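Local coordinates for putative esterase aq_1494 (Aquifex aeolicus, PDB 2EGR), which is a probable thioesterase of the hotdog-fold superfamily, thought to hydrolyse fatty acyl-CoA thioesters, at residues A[85-91]-A[103-109]. Sequence-based numbering, arbitrary orientation.
Sequences FTFTFSY and ANTKHCM
Phe87 and His107 face each other as a hydrogen-bonded pair, as do Phe89 with Thr105 and Tyr91 with Ala103, and these three antiparallel pairs supply six backbone bonds between segments 85-91 and 103-109. The bond from His107 N to Phe87 O is 2.8 Å long. In the intervening non-hydrogen-bonded pairs the CA atoms close to 4.3 Å, both for Thr88 with Lys106 and for Ser90 with Asn104.

Aromatic packing dominates the face bearing Phe87, Phe89, Tyr91 and His107. With CG between its backbone N and carbonyl carbon (chi1 56°), the Phe87 ring leans across the neighbouring strand, and His107 CB sits over one of its faces in a CH-pi contact, 3.8 Å from the centroid. The Phe87 and His107 rings themselves are nearly parallel but slid apart, with little overlap. The Phe87 side chain also touches Val54 of strand 52-63 and Leu82 of strand 72-82. Replacing Phe87 by alanine would remove the ring, and would probably leave His107 CB without its aromatic cover and a gap beside Val54 and Leu82.

One polar link accompanies this packing: Tyr91 OH and Thr105 OG1 lie at hydrogen-bonding distance, though the exact place of the threonine oxygen is less certain, and Arg33 of helix 22-39 also bonds the phenol oxygen. On the other face, the extended Lys106 chain runs past Thr88, with CG 3.6 Å from Thr88 OG1, toward Thr86.

Together strands 86-95 and 98-111 form a beta hairpin in the antiparallel sheet of a hotdog fold, whose aromatic face packs against the long helix 22-39.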
# COMPACT_ATOMS: atom_id res chain seq x y z
N PHE A 85 -4.86 12.92 -28.54
CA PHE A 85 -5.27 11.77 -27.74
C PHE A 85 -4.56 11.57 -26.40
O PHE A 85 -5.11 10.90 -25.52
CB PHE A 85 -5.13 10.48 -28.57
CG PHE A 85 -6.14 10.36 -29.66
CD1 PHE A 85 -7.45 9.95 -29.38
CD2 PHE A 85 -5.80 10.64 -30.98
CE1 PHE A 85 -8.39 9.84 -30.39
CE2 PHE A 85 -6.74 10.54 -31.99
CZ PHE A 85 -8.03 10.13 -31.70
N THR A 86 -3.35 12.11 -26.26
CA THR A 86 -2.49 11.82 -25.11
C THR A 86 -1.89 13.08 -24.48
O THR A 86 -1.90 14.15 -25.10
CB THR A 86 -1.30 10.85 -25.48
OG1 THR A 86 -0.29 11.56 -26.20
CG2 THR A 86 -1.79 9.64 -26.30
N PHE A 87 -1.37 12.94 -23.26
CA PHE A 87 -0.56 13.98 -22.62
C PHE A 87 0.48 13.35 -21.71
O PHE A 87 0.28 12.22 -21.23
CB PHE A 87 -1.42 14.99 -21.85
CG PHE A 87 -2.32 14.38 -20.80
CD1 PHE A 87 -1.93 14.34 -19.46
CD2 PHE A 87 -3.59 13.89 -21.15
CE1 PHE A 87 -2.80 13.81 -18.49
CE2 PHE A 87 -4.45 13.33 -20.19
CZ PHE A 87 -4.04 13.29 -18.85
N THR A 88 1.57 14.08 -21.50
CA THR A 88 2.76 13.62 -20.75
C THR A 88 3.13 14.66 -19.70
O THR A 88 3.30 15.85 -20.02
CB THR A 88 3.99 13.36 -21.70
OG1 THR A 88 3.63 12.39 -22.67
CG2 THR A 88 5.22 12.85 -20.95
N PHE A 89 3.21 14.22 -18.44
CA PHE A 89 3.74 15.05 -17.38
C PHE A 89 5.16 14.67 -17.03
O PHE A 89 5.52 13.48 -17.09
CB PHE A 89 2.90 14.95 -16.09
CG PHE A 89 1.54 15.55 -16.18
CD1 PHE A 89 1.37 16.93 -16.23
CD2 PHE A 89 0.41 14.74 -16.16
CE1 PHE A 89 0.07 17.48 -16.29
CE2 PHE A 89 -0.88 15.28 -16.20
CZ PHE A 89 -1.05 16.65 -16.28
N SER A 90 5.96 15.68 -16.67
CA SER A 90 7.25 15.46 -16.05
C SER A 90 7.19 15.92 -14.59
O SER A 90 6.34 16.75 -14.21
CB SER A 90 8.42 16.12 -16.81
OG SER A 90 8.60 17.48 -16.50
N TYR A 91 8.02 15.31 -13.77
CA TYR A 91 8.01 15.55 -12.34
C TYR A 91 9.44 15.64 -11.88
O TYR A 91 10.31 14.84 -12.34
CB TYR A 91 7.32 14.41 -11.53
CG TYR A 91 6.00 13.94 -12.04
CD1 TYR A 91 4.82 14.39 -11.49
CD2 TYR A 91 5.93 13.02 -13.06
CE1 TYR A 91 3.59 13.94 -11.95
CE2 TYR A 91 4.72 12.56 -13.53
CZ TYR A 91 3.56 13.03 -13.00
OH TYR A 91 2.40 12.54 -13.47
N ALA A 103 10.88 12.00 -12.86
CA ALA A 103 9.94 11.06 -13.45
C ALA A 103 9.10 11.66 -14.57
O ALA A 103 9.09 12.89 -14.79
CB ALA A 103 9.00 10.53 -12.36
N ASN A 104 8.35 10.78 -15.22
CA ASN A 104 7.39 11.16 -16.22
C ASN A 104 6.34 10.08 -16.37
O ASN A 104 6.63 8.88 -16.10
CB ASN A 104 8.09 11.50 -17.55
CG ASN A 104 8.84 10.33 -18.17
OD1 ASN A 104 8.25 9.50 -18.85
ND2 ASN A 104 10.16 10.32 -18.01
N THR A 105 5.16 10.51 -16.79
CA THR A 105 4.01 9.66 -17.02
C THR A 105 3.27 10.13 -18.27
O THR A 105 3.10 11.34 -18.51
CB THR A 105 3.03 9.66 -15.83
OG1 THR A 105 2.55 10.99 -15.60
CG2 THR A 105 3.72 9.13 -14.55
N LYS A 106 2.83 9.16 -19.08
CA LYS A 106 2.05 9.44 -20.27
C LYS A 106 0.68 8.80 -20.15
O LYS A 106 0.53 7.65 -19.64
CB LYS A 106 2.79 8.96 -21.52
CG LYS A 106 2.03 9.18 -22.80
CD LYS A 106 2.77 8.59 -23.99
CE LYS A 106 2.23 9.17 -25.29
NZ LYS A 106 2.67 8.35 -26.45
N HIS A 107 -0.33 9.55 -20.59
CA HIS A 107 -1.74 9.23 -20.38
C HIS A 107 -2.57 9.38 -21.64
O HIS A 107 -2.23 10.13 -22.54
CB HIS A 107 -2.35 10.16 -19.32
CG HIS A 107 -1.62 10.16 -18.01
ND1 HIS A 107 -0.50 10.94 -17.79
CD2 HIS A 107 -1.82 9.46 -16.88
CE1 HIS A 107 -0.04 10.71 -16.58
NE2 HIS A 107 -0.82 9.81 -16.01
N CYS A 108 -3.67 8.66 -21.67
CA CYS A 108 -4.66 8.85 -22.69
C CYS A 108 -6.01 8.81 -22.00
O CYS A 108 -6.06 8.73 -20.76
CB CYS A 108 -4.50 7.79 -23.79
SG CYS A 108 -4.91 6.11 -23.32
N MET A 109 -7.09 8.94 -22.77
CA MET A 109 -8.41 9.05 -22.19
C MET A 109 -9.41 8.11 -22.82
O MET A 109 -9.35 7.79 -24.02
CB MET A 109 -8.91 10.50 -22.24
CG MET A 109 -8.20 11.44 -21.27
SD MET A 109 -8.96 13.05 -21.06
CE MET A 109 -7.54 13.92 -20.54